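Local coordinates for protein histidine acid phosphatase (Bifidobacterium longum subsp. infantis, PDB 6RXD) that probably removes phosphate groups from phytate and other inositol polyphosphates, and from 2,3-bisphosphoglycerate, as a histidine acid phytase, at residues 43-53 / 97-108; 476-484 / 491-502. One frame throughout, in Å; residues are numbered along the deposited sequence.

Interaction 1: residues 43-53 / 97-108; sequences ARHGSRGLSSY and YGMLTGQGAQQH
Ala43 sets its CB against CE1 of His108, and the next residue, Arg44, turns its carbonyl O to the same imidazole: His108 NE2 donates a bent, weak bond to Arg44 O (2.8 Å) at the ring's edge, near its plane. Gly46 suits its place because the chain lies hard against the helix; a CB here would run into Gly104 O, just as one on Gly104 would strike Ser47 O. Three bonds tie Ser47 to the helix. Its N gives a fairly straight bond to Gln107 OE1 (3.0 Å), its OG donates in the carbonyl plane to a lone pair of Gln103 OE1 (2.6 Å), and Gln107 NE2 reaches OG weakly. The serine oxygen lies beside the backbone N (chi1 -71°), where both glutamines can meet it. Ser47 O then accepts Thr101 N (2.9 Å), while Thr101 caps the helix by taking Gly104 N on OG1, a hydroxyl that also bonds to Asp317 O. Beyond this, Gly49 N donates to Met99 O (3.0 Å), completing a single antiparallel bridge between Arg48 and Leu100. Arg48 bends at chi3 (58°), which brings its guanidinium back beside Gly98 O. Leu50 O takes a weak bond from Gly98 N; Gly98 has a positive phi (85°), which a glycine takes up easily. Last, the Tyr97 ring meets Leu50 CB with CD1 (4.0 Å) and carries Tyr53 N over one face, its OH held by Asp56. With an alanine replacing Tyr97, a gap would probably open beside Leu50 and Tyr53, and Asp56 would lose that hydroxyl. The sequence from Arg44 to Arg48 matches the RHGxR signature of histidine phosphatases, whose histidine takes up the phosphoryl group in relatives; here a helix N-terminus and the loop before it back what is probably the phosphate-binding loop.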
loop_
_atom_site.group_PDB
_atom_site.type_symbol
_atom_site.label_atom_id
_atom_site.label_comp_id
_atom_site.label_asym_id
_atom_site.label_seq_id
_atom_site.Cartn_x
_atom_site.Cartn_y
_atom_site.Cartn_z
ATOM N N ALA A 43 5.909 6.551 1.573
ATOM C CA ALA A 43 5.395 5.764 0.463
ATOM C C ALA A 43 5.316 4.303 0.838
ATOM O O ALA A 43 6.204 3.768 1.507
ATOM C CB ALA A 43 6.296 5.928 -0.769
ATOM N N ARG A 44 4.236 3.660 0.401
ATOM C CA ARG A 44 4.121 2.214 0.464
ATOM C C ARG A 44 5.112 1.595 -0.517
ATOM O O ARG A 44 5.483 2.214 -1.511
ATOM C CB ARG A 44 2.690 1.827 0.080
ATOM C CG ARG A 44 2.400 0.335 0.121
ATOM C CD ARG A 44 1.028 0.022 -0.439
ATOM N NE ARG A 44 0.769 -1.409 -0.345
ATOM C CZ ARG A 44 -0.232 -2.026 -0.956
ATOM N NH1 ARG A 44 -1.067 -1.336 -1.738
ATOM N NH2 ARG A 44 -0.378 -3.333 -0.805
ATOM N N HIS A 45 5.559 0.381 -0.225
ATOM C CA HIS A 45 6.425 -0.346 -1.157
ATOM C C HIS A 45 5.719 -0.514 -2.505
ATOM O O HIS A 45 4.496 -0.381 -2.610
ATOM C CB HIS A 45 6.755 -1.720 -0.574
ATOM C CG HIS A 45 5.546 -2.583 -0.390
ATOM N ND1 HIS A 45 4.923 -3.226 -1.438
ATOM C CD2 HIS A 45 4.825 -2.879 0.718
ATOM C CE1 HIS A 45 3.871 -3.886 -0.983
ATOM N NE2 HIS A 45 3.791 -3.692 0.322
ATOM N N GLY A 46 6.493 -0.829 -3.536
ATOM C CA GLY A 46 5.933 -1.017 -4.858
ATOM C C GLY A 46 5.335 -2.404 -5.031
ATOM O O GLY A 46 5.381 -3.248 -4.126
ATOM N N SER A 47 4.764 -2.624 -6.209
ATOM C CA SER A 47 4.235 -3.922 -6.617
ATOM C C SER A 47 5.183 -5.082 -6.330
ATOM O O SER A 47 6.386 -4.992 -6.577
ATOM C CB SER A 47 3.948 -3.895 -8.113
ATOM O OG SER A 47 2.833 -3.076 -8.409
ATOM N N ARG A 48 4.606 -6.165 -5.807
ATOM C CA ARG A 48 5.321 -7.389 -5.451
ATOM C C ARG A 48 4.671 -8.559 -6.155
ATOM O O ARG A 48 3.544 -8.450 -6.628
ATOM C CB ARG A 48 5.210 -7.648 -3.946
ATOM C CG ARG A 48 5.831 -6.612 -3.042
ATOM C CD ARG A 48 5.488 -6.928 -1.586
ATOM N NE ARG A 48 5.948 -8.256 -1.179
ATOM C CZ ARG A 48 6.406 -8.553 0.036
ATOM N NH1 ARG A 48 6.809 -9.790 0.315
ATOM N NH2 ARG A 48 6.473 -7.612 0.972
ATOM N N GLY A 49 5.366 -9.692 -6.209
ATOM C CA GLY A 49 4.757 -10.898 -6.744
ATOM C C GLY A 49 3.895 -11.597 -5.713
ATOM O O GLY A 49 3.588 -11.032 -4.660
ATOM N N LEU A 50 3.481 -12.828 -6.013
ATOM C CA LEU A 50 2.752 -13.632 -5.037
ATOM C C LEU A 50 3.625 -13.832 -3.808
ATOM O O LEU A 50 4.846 -13.951 -3.922
ATOM C CB LEU A 50 2.392 -14.988 -5.645
ATOM C CG LEU A 50 1.381 -14.922 -6.787
ATOM C CD1 LEU A 50 1.248 -16.292 -7.473
ATOM C CD2 LEU A 50 0.020 -14.426 -6.282
ATOM N N SER A 51 3.010 -13.867 -2.625
ATOM C CA SER A 51 3.770 -13.975 -1.383
ATOM C C SER A 51 4.370 -15.369 -1.219
ATOM O O SER A 51 5.432 -15.533 -0.613
ATOM C CB SER A 51 2.889 -13.646 -0.179
ATOM O OG SER A 51 1.800 -14.541 -0.093
ATOM N N SER A 52 3.690 -16.372 -1.768
ATOM C CA SER A 52 4.169 -17.747 -1.715
ATOM C C SER A 52 3.468 -18.598 -2.763
ATOM O O SER A 52 2.537 -18.135 -3.428
ATOM C CB SER A 52 3.927 -18.343 -0.326
ATOM O OG SER A 52 2.545 -18.442 -0.066
ATOM N N TYR A 53 3.944 -19.830 -2.927
ATOM C CA TYR A 53 3.330 -20.793 -3.830
ATOM C C TYR A 53 2.061 -21.291 -3.153
ATOM O O TYR A 53 2.097 -22.199 -2.311
ATOM C CB TYR A 53 4.322 -21.932 -4.117
ATOM C CG TYR A 53 3.862 -22.970 -5.127
ATOM C CD1 TYR A 53 3.373 -22.602 -6.379
ATOM C CD2 TYR A 53 3.942 -24.323 -4.832
ATOM C CE1 TYR A 53 2.950 -23.572 -7.298
ATOM C CE2 TYR A 53 3.537 -25.287 -5.733
ATOM C CZ TYR A 53 3.045 -24.911 -6.968
ATOM O OH TYR A 53 2.640 -25.891 -7.856
ATOM N N TYR A 97 9.569 -15.612 -4.996
ATOM C CA TYR A 97 8.276 -15.276 -4.425
ATOM C C TYR A 97 8.410 -14.134 -3.415
ATOM O O TYR A 97 9.391 -14.067 -2.660
ATOM C CB TYR A 97 7.639 -16.506 -3.792
ATOM C CG TYR A 97 6.926 -17.393 -4.787
ATOM C CD1 TYR A 97 5.559 -17.269 -4.992
ATOM C CD2 TYR A 97 7.620 -18.356 -5.514
ATOM C CE1 TYR A 97 4.885 -18.076 -5.894
ATOM C CE2 TYR A 97 6.958 -19.170 -6.423
ATOM C CZ TYR A 97 5.592 -19.027 -6.603
ATOM O OH TYR A 97 4.922 -19.819 -7.509
ATOM N N GLY A 98 7.438 -13.220 -3.452
ATOM C CA GLY A 98 7.364 -12.107 -2.519
ATOM C C GLY A 98 8.175 -10.889 -2.914
ATOM O O GLY A 98 8.053 -9.832 -2.294
ATOM N N MET A 99 8.998 -11.026 -3.947
ATOM C CA MET A 99 9.935 -9.962 -4.297
ATOM C C MET A 99 9.276 -8.820 -5.068
ATOM O O MET A 99 8.199 -8.988 -5.648
ATOM C CB MET A 99 11.090 -10.544 -5.116
ATOM C CG MET A 99 11.859 -11.599 -4.373
ATOM S SD MET A 99 12.815 -10.865 -3.033
ATOM C CE MET A 99 14.191 -10.177 -3.955
ATOM N N LEU A 100 9.919 -7.654 -5.053
ATOM C CA LEU A 100 9.477 -6.519 -5.861
ATOM C C LEU A 100 9.449 -6.945 -7.313
ATOM O O LEU A 100 10.336 -7.662 -7.768
ATOM C CB LEU A 100 10.458 -5.345 -5.745
ATOM C CG LEU A 100 10.304 -4.264 -4.683
ATOM C CD1 LEU A 100 11.184 -3.073 -5.055
ATOM C CD2 LEU A 100 8.850 -3.836 -4.563
ATOM N N THR A 101 8.437 -6.503 -8.044
ATOM C CA THR A 101 8.381 -6.780 -9.473
ATOM C C THR A 101 9.076 -5.655 -10.235
ATOM O O THR A 101 9.437 -4.633 -9.643
ATOM C CB THR A 101 6.924 -6.897 -9.946
ATOM O OG1 THR A 101 6.282 -5.626 -9.815
ATOM C CG2 THR A 101 6.171 -7.924 -9.116
ATOM N N GLY A 102 9.275 -5.843 -11.544
ATOM C CA GLY A 102 9.823 -4.790 -12.378
ATOM C C GLY A 102 8.973 -3.534 -12.301
ATOM O O GLY A 102 9.496 -2.414 -12.262
ATOM N N GLN A 103 7.657 -3.717 -12.284
ATOM C CA GLN A 103 6.747 -2.583 -12.158
ATOM C C GLN A 103 6.955 -1.864 -10.826
ATOM O O GLN A 103 6.946 -0.634 -10.765
ATOM C CB GLN A 103 5.296 -3.069 -12.242
ATOM C CG GLN A 103 4.248 -1.971 -12.055
ATOM C CD GLN A 103 2.835 -2.543 -12.028
ATOM O OE1 GLN A 103 2.264 -2.782 -10.965
ATOM N NE2 GLN A 103 2.274 -2.777 -13.203
ATOM N N GLY A 104 7.120 -2.637 -9.754
ATOM C CA GLY A 104 7.305 -2.045 -8.429
ATOM C C GLY A 104 8.580 -1.220 -8.349
ATOM O O GLY A 104 8.638 -0.188 -7.680
ATOM N N ALA A 105 9.616 -1.684 -9.028
ATOM C CA ALA A 105 10.865 -0.945 -9.085
ATOM C C ALA A 105 10.669 0.353 -9.866
ATOM O O ALA A 105 11.136 1.436 -9.446
ATOM C CB ALA A 105 11.964 -1.804 -9.735
ATOM N N GLN A 106 9.987 0.250 -11.006
ATOM C CA GLN A 106 9.745 1.418 -11.855
ATOM C C GLN A 106 8.885 2.465 -11.167
ATOM O O GLN A 106 9.095 3.669 -11.370
ATOM C CB GLN A 106 9.127 1.011 -13.199
ATOM C CG GLN A 106 10.103 0.233 -14.088
ATOM C CD GLN A 106 9.495 -0.224 -15.410
ATOM O OE1 GLN A 106 8.295 -0.477 -15.509
ATOM N NE2 GLN A 106 10.336 -0.342 -16.429
ATOM N N GLN A 107 7.925 2.012 -10.360
ATOM C CA GLN A 107 7.056 2.926 -9.608
ATOM C C GLN A 107 7.895 3.842 -8.747
ATOM O O GLN A 107 7.772 5.059 -8.819
ATOM C CB GLN A 107 6.044 2.160 -8.734
ATOM C CG GLN A 107 4.927 1.465 -9.527
ATOM C CD GLN A 107 4.187 0.405 -8.714
ATOM O OE1 GLN A 107 4.664 -0.031 -7.660
ATOM N NE2 GLN A 107 3.017 -0.027 -9.211
ATOM N N HIS A 108 8.767 3.247 -7.944
ATOM C CA HIS A 108 9.589 4.026 -7.027
ATOM C C HIS A 108 10.684 4.821 -7.722
ATOM O O HIS A 108 11.005 5.936 -7.308
ATOM C CB HIS A 108 10.112 3.139 -5.898
ATOM C CG HIS A 108 9.092 2.922 -4.832
ATOM N ND1 HIS A 108 8.964 3.769 -3.751
ATOM C CD2 HIS A 108 8.089 2.020 -4.726
ATOM C CE1 HIS A 108 7.946 3.378 -3.008
ATOM N NE2 HIS A 108 7.391 2.322 -3.578
#

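Interaction 2: residues 476-484 / 491-502; sequences EVPFRSECT and TWYKLTELKSCL
Phe479 and Tyr493 form a T-shaped pair, the edge of the phenylalanine turned to the tyrosine face, with centroids 5.1 Å apart and planes at 74°. Phe479 CB also lies over that same tyrosine ring, and Leu498 covers a face of the phenylalanine in turn, its CD2 3.9 Å from the Phe479 ring centroid. Leu502 CD1 fills in beside Phe479 CE1; a flat apolar ring fits well against such branched leucines. Next to this cluster the Cys483 SG–Cys501 SG disulfide (2.1 Å, chi3 95°) ties the loop to the short helix 495-501; Cys483 CB packs against Tyr493 CE1 and its sulfur against Leu502 CD2. The chain leaves strand 475-477 of the central sheet, makes a type I turn from Arg480 to Cys483, and returns through strand 493-494 into the disulfide-linked helix. Polar ties surround the apolar centre. Glu497, bent at chi2 (72°), brings OE2 to Thr484 N (2.8 Å); the oxygen is met on its anti side, tilted out of the carboxylate plane, and Thr508 holds it from outside. Tyr493 OH accepts a weak bond from Phe479 N and lies 2.7 Å from a water O that is also within bonding distance of Arg480 O and Cys483 O. At the far end Thr491 OG1 donates to Glu476 OE2 (2.7 Å) from above the carboxylate plane, a carboxylate that Arg469 and Ser28 also hold. Within the turn, Arg480 grips Glu482 side-on with NE and NH2, NE standing 2.8 Å from Glu482 OE1, and its side chain touches His506, a zinc ligand in another structure of this protein.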
loop_
_atom_site.group_PDB
_atom_site.type_symbol
_atom_site.label_atom_id
_atom_site.label_comp_id
_atom_site.label_asym_id
_atom_site.label_seq_id
_atom_site.Cartn_x
_atom_site.Cartn_y
_atom_site.Cartn_z
ATOM N N GLU A 476 -2.024 17.102 -6.274
ATOM C CA GLU A 476 -2.092 18.164 -5.269
ATOM C C GLU A 476 -3.491 18.206 -4.688
ATOM O O GLU A 476 -4.487 18.273 -5.425
ATOM C CB GLU A 476 -1.714 19.520 -5.882
ATOM C CG GLU A 476 -1.655 20.671 -4.867
ATOM C CD GLU A 476 -0.987 21.904 -5.447
ATOM O OE1 GLU A 476 -0.869 21.968 -6.689
ATOM O OE2 GLU A 476 -0.563 22.794 -4.674
ATOM N N VAL A 477 -3.572 18.151 -3.361
ATOM C CA VAL A 477 -4.858 18.128 -2.680
ATOM C C VAL A 477 -4.846 19.118 -1.529
ATOM O O VAL A 477 -3.789 19.422 -0.975
ATOM C CB VAL A 477 -5.196 16.713 -2.140
ATOM C CG1 VAL A 477 -5.418 15.735 -3.289
ATOM C CG2 VAL A 477 -4.104 16.216 -1.192
ATOM N N PRO A 478 -6.027 19.632 -1.173
ATOM C CA PRO A 478 -6.136 20.414 0.057
ATOM C C PRO A 478 -5.933 19.510 1.256
ATOM O O PRO A 478 -6.114 18.292 1.162
ATOM C CB PRO A 478 -7.585 20.915 0.030
ATOM C CG PRO A 478 -8.324 19.935 -0.850
ATOM C CD PRO A 478 -7.310 19.517 -1.893
ATOM N N PHE A 479 -5.550 20.095 2.379
ATOM C CA PHE A 479 -5.658 19.389 3.644
ATOM C C PHE A 479 -7.136 19.280 4.003
ATOM O O PHE A 479 -7.994 19.827 3.292
ATOM C CB PHE A 479 -4.847 20.110 4.725
ATOM C CG PHE A 479 -3.365 19.770 4.696
ATOM C CD1 PHE A 479 -2.861 18.752 5.494
ATOM C CD2 PHE A 479 -2.491 20.459 3.862
ATOM C CE1 PHE A 479 -1.510 18.439 5.474
ATOM C CE2 PHE A 479 -1.137 20.147 3.837
ATOM C CZ PHE A 479 -0.650 19.126 4.645
ATOM N N ARG A 480 -7.446 18.549 5.070
ATOM C CA ARG A 480 -8.835 18.267 5.439
ATOM C C ARG A 480 -9.627 19.549 5.645
ATOM O O ARG A 480 -9.059 20.587 5.986
ATOM C CB ARG A 480 -8.889 17.394 6.700
ATOM C CG ARG A 480 -8.110 17.965 7.861
ATOM C CD ARG A 480 -8.135 17.013 9.068
ATOM N NE ARG A 480 -9.506 16.617 9.387
ATOM C CZ ARG A 480 -9.891 15.396 9.749
ATOM N NH1 ARG A 480 -9.015 14.400 9.870
ATOM N NH2 ARG A 480 -11.177 15.167 10.007
ATOM N N SER A 481 -10.938 19.473 5.427
ATOM C CA SER A 481 -11.785 20.662 5.298
ATOM C C SER A 481 -11.779 21.600 6.503
ATOM O O SER A 481 -12.073 22.787 6.366
ATOM C CB SER A 481 -13.222 20.244 4.978
ATOM O OG SER A 481 -13.786 19.581 6.090
ATOM N N GLU A 482 -11.442 21.091 7.682
ATOM C CA GLU A 482 -11.374 21.966 8.847
ATOM C C GLU A 482 -10.214 22.960 8.743
ATOM O O GLU A 482 -10.245 24.040 9.351
ATOM C CB GLU A 482 -11.254 21.134 10.128
ATOM C CG GLU A 482 -12.429 20.205 10.389
ATOM C CD GLU A 482 -12.171 18.782 9.917
ATOM O OE1 GLU A 482 -11.407 18.587 8.940
ATOM O OE2 GLU A 482 -12.720 17.847 10.535
ATOM N N CYS A 483 -9.184 22.594 7.981
ATOM C CA CYS A 483 -7.989 23.431 7.863
ATOM C C CYS A 483 -8.217 24.648 6.983
ATOM O O CYS A 483 -8.821 24.539 5.918
ATOM C CB CYS A 483 -6.820 22.629 7.282
ATOM S SG CYS A 483 -6.311 21.217 8.282
ATOM N N THR A 484 -7.704 25.800 7.418
ATOM C CA THR A 484 -7.815 27.042 6.651
ATOM C C THR A 484 -6.491 27.343 5.966
ATOM O O THR A 484 -5.473 27.442 6.640
ATOM C CB THR A 484 -8.116 28.227 7.584
ATOM O OG1 THR A 484 -9.351 27.994 8.264
ATOM C CG2 THR A 484 -8.211 29.536 6.800
ATOM N N THR A 491 -3.761 26.168 -1.844
ATOM C CA THR A 491 -3.555 24.845 -1.251
ATOM C C THR A 491 -2.355 24.832 -0.316
ATOM O O THR A 491 -1.879 23.763 0.070
ATOM C CB THR A 491 -3.343 23.769 -2.331
ATOM O OG1 THR A 491 -2.336 24.218 -3.241
ATOM C CG2 THR A 491 -4.631 23.515 -3.090
ATOM N N TRP A 492 -1.853 26.018 0.035
ATOM C CA TRP A 492 -0.782 26.150 1.016
ATOM C C TRP A 492 -1.368 26.509 2.377
ATOM O O TRP A 492 -2.306 27.301 2.459
ATOM C CB TRP A 492 0.225 27.222 0.575
ATOM C CG TRP A 492 0.915 26.850 -0.691
ATOM C CD1 TRP A 492 0.444 27.017 -1.968
ATOM C CD2 TRP A 492 2.198 26.227 -0.813
ATOM N NE1 TRP A 492 1.353 26.526 -2.873
ATOM C CE2 TRP A 492 2.441 26.036 -2.191
ATOM C CE3 TRP A 492 3.164 25.804 0.111
ATOM C CZ2 TRP A 492 3.616 25.445 -2.673
ATOM C CZ3 TRP A 492 4.329 25.220 -0.364
ATOM C CH2 TRP A 492 4.547 25.047 -1.746
ATOM N N TYR A 493 -0.787 25.936 3.437
ATOM C CA TYR A 493 -1.280 26.113 4.805
ATOM C C TYR A 493 -0.138 26.448 5.749
ATOM O O TYR A 493 0.944 25.851 5.662
ATOM C CB TYR A 493 -1.903 24.809 5.296
ATOM C CG TYR A 493 -3.115 24.375 4.524
ATOM C CD1 TYR A 493 -4.381 24.551 5.053
ATOM C CD2 TYR A 493 -2.997 23.801 3.259
ATOM C CE1 TYR A 493 -5.511 24.145 4.354
ATOM C CE2 TYR A 493 -4.131 23.389 2.545
ATOM C CZ TYR A 493 -5.375 23.567 3.103
ATOM O OH TYR A 493 -6.496 23.162 2.419
ATOM N N LYS A 494 -0.392 27.358 6.686
ATOM C CA LYS A 494 0.601 27.672 7.713
ATOM C C LYS A 494 0.895 26.452 8.578
ATOM O O LYS A 494 -0.009 25.659 8.886
ATOM C CB LYS A 494 0.106 28.790 8.618
ATOM C CG LYS A 494 0.195 30.185 8.028
ATOM C CD LYS A 494 -0.035 31.213 9.137
ATOM C CE LYS A 494 -0.013 32.644 8.586
ATOM N NZ LYS A 494 -0.318 33.663 9.653
ATOM N N LEU A 495 2.155 26.317 8.979
ATOM C CA LEU A 495 2.552 25.233 9.873
ATOM C C LEU A 495 1.787 25.306 11.194
ATOM O O LEU A 495 1.384 24.279 11.747
ATOM C CB LEU A 495 4.059 25.285 10.126
ATOM C CG LEU A 495 4.635 24.218 11.061
ATOM C CD1 LEU A 495 4.458 22.832 10.483
ATOM C CD2 LEU A 495 6.107 24.505 11.316
ATOM N N THR A 496 1.585 26.518 11.693
ATOM C CA THR A 496 0.820 26.703 12.927
ATOM C C THR A 496 -0.600 26.159 12.757
ATOM O O THR A 496 -1.154 25.533 13.666
ATOM C CB THR A 496 0.747 28.181 13.325
ATOM O OG1 THR A 496 0.348 28.954 12.185
ATOM C CG2 THR A 496 2.106 28.685 13.812
ATOM N N GLU A 497 -1.183 26.403 11.586
ATOM C CA GLU A 497 -2.544 25.963 11.312
ATOM C C GLU A 497 -2.616 24.445 11.275
ATOM O O GLU A 497 -3.542 23.855 11.840
ATOM C CB GLU A 497 -3.069 26.574 10.002
ATOM C CG GLU A 497 -4.397 25.976 9.516
ATOM C CD GLU A 497 -5.596 26.380 10.353
ATOM O OE1 GLU A 497 -5.433 27.124 11.342
ATOM O OE2 GLU A 497 -6.724 25.949 10.019
ATOM N N LEU A 498 -1.647 23.805 10.618
ATOM C CA LEU A 498 -1.643 22.343 10.548
ATOM C C LEU A 498 -1.503 21.722 11.927
ATOM O O LEU A 498 -2.144 20.714 12.219
ATOM C CB LEU A 498 -0.546 21.821 9.619
ATOM C CG LEU A 498 -0.728 22.162 8.143
ATOM C CD1 LEU A 498 0.296 21.408 7.301
ATOM C CD2 LEU A 498 -2.149 21.819 7.704
ATOM N N LYS A 499 -0.678 22.314 12.782
ATOM C CA LYS A 499 -0.480 21.744 14.112
ATOM C C LYS A 499 -1.770 21.759 14.919
ATOM O O LYS A 499 -2.024 20.871 15.739
ATOM C CB LYS A 499 0.633 22.485 14.858
ATOM C CG LYS A 499 2.030 22.148 14.352
ATOM C CD LYS A 499 3.085 22.978 15.084
ATOM C CE LYS A 499 4.485 22.666 14.569
ATOM N NZ LYS A 499 5.485 23.650 15.089
ATOM N N SER A 500 -2.593 22.770 14.678
ATOM C CA SER A 500 -3.893 22.837 15.324
ATOM C C SER A 500 -4.923 21.963 14.626
ATOM O O SER A 500 -5.620 21.174 15.266
ATOM C CB SER A 500 -4.370 24.297 15.357
ATOM O OG SER A 500 -5.713 24.420 15.778
ATOM N N CYS A 501 -5.015 22.078 13.307
ATOM C CA CYS A 501 -6.133 21.493 12.568
ATOM C C CYS A 501 -5.968 20.006 12.268
ATOM O O CYS A 501 -6.948 19.315 11.974
ATOM C CB CYS A 501 -6.434 22.284 11.280
ATOM S SG CYS A 501 -5.306 22.053 9.862
ATOM N N LEU A 502 -4.735 19.513 12.329
ATOM C CA LEU A 502 -4.501 18.081 12.124
ATOM C C LEU A 502 -4.532 17.303 13.426
ATOM O O LEU A 502 -4.502 16.071 13.412
ATOM C CB LEU A 502 -3.183 17.819 11.395
ATOM C CG LEU A 502 -3.121 18.449 10.006
ATOM C CD1 LEU A 502 -1.859 17.993 9.294
ATOM C CD2 LEU A 502 -4.364 18.079 9.200
HETATM O O HOH W 1 -2.027 21.026 0.421
HETATM O O HOH W 2 -8.731 22.747 3.868
HETATM O O HOH W 3 -2.935 28.517 6.702
#

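Overall arrangement
The two contacts lie in series along the chain: interaction 1 closes before interaction 2 opens. Their centres are about 33 Å apart and their nearest atoms about 14 Å, so they do not touch. What they share is the large mixed sheet. Segment 43-53 leaves it at the end of strand 34-44, which pairs with strand 445-453; that strand pairs with 467-472, and 467-472 in turn pairs with both 475-477 and 493-494, from which interaction 2 hangs. Interaction 1 includes the probable catalytic loop and is buried near the centre of the chain, whereas interaction 2 is partly buried and joins late parts of the chain at the other end of this series of strand pairings.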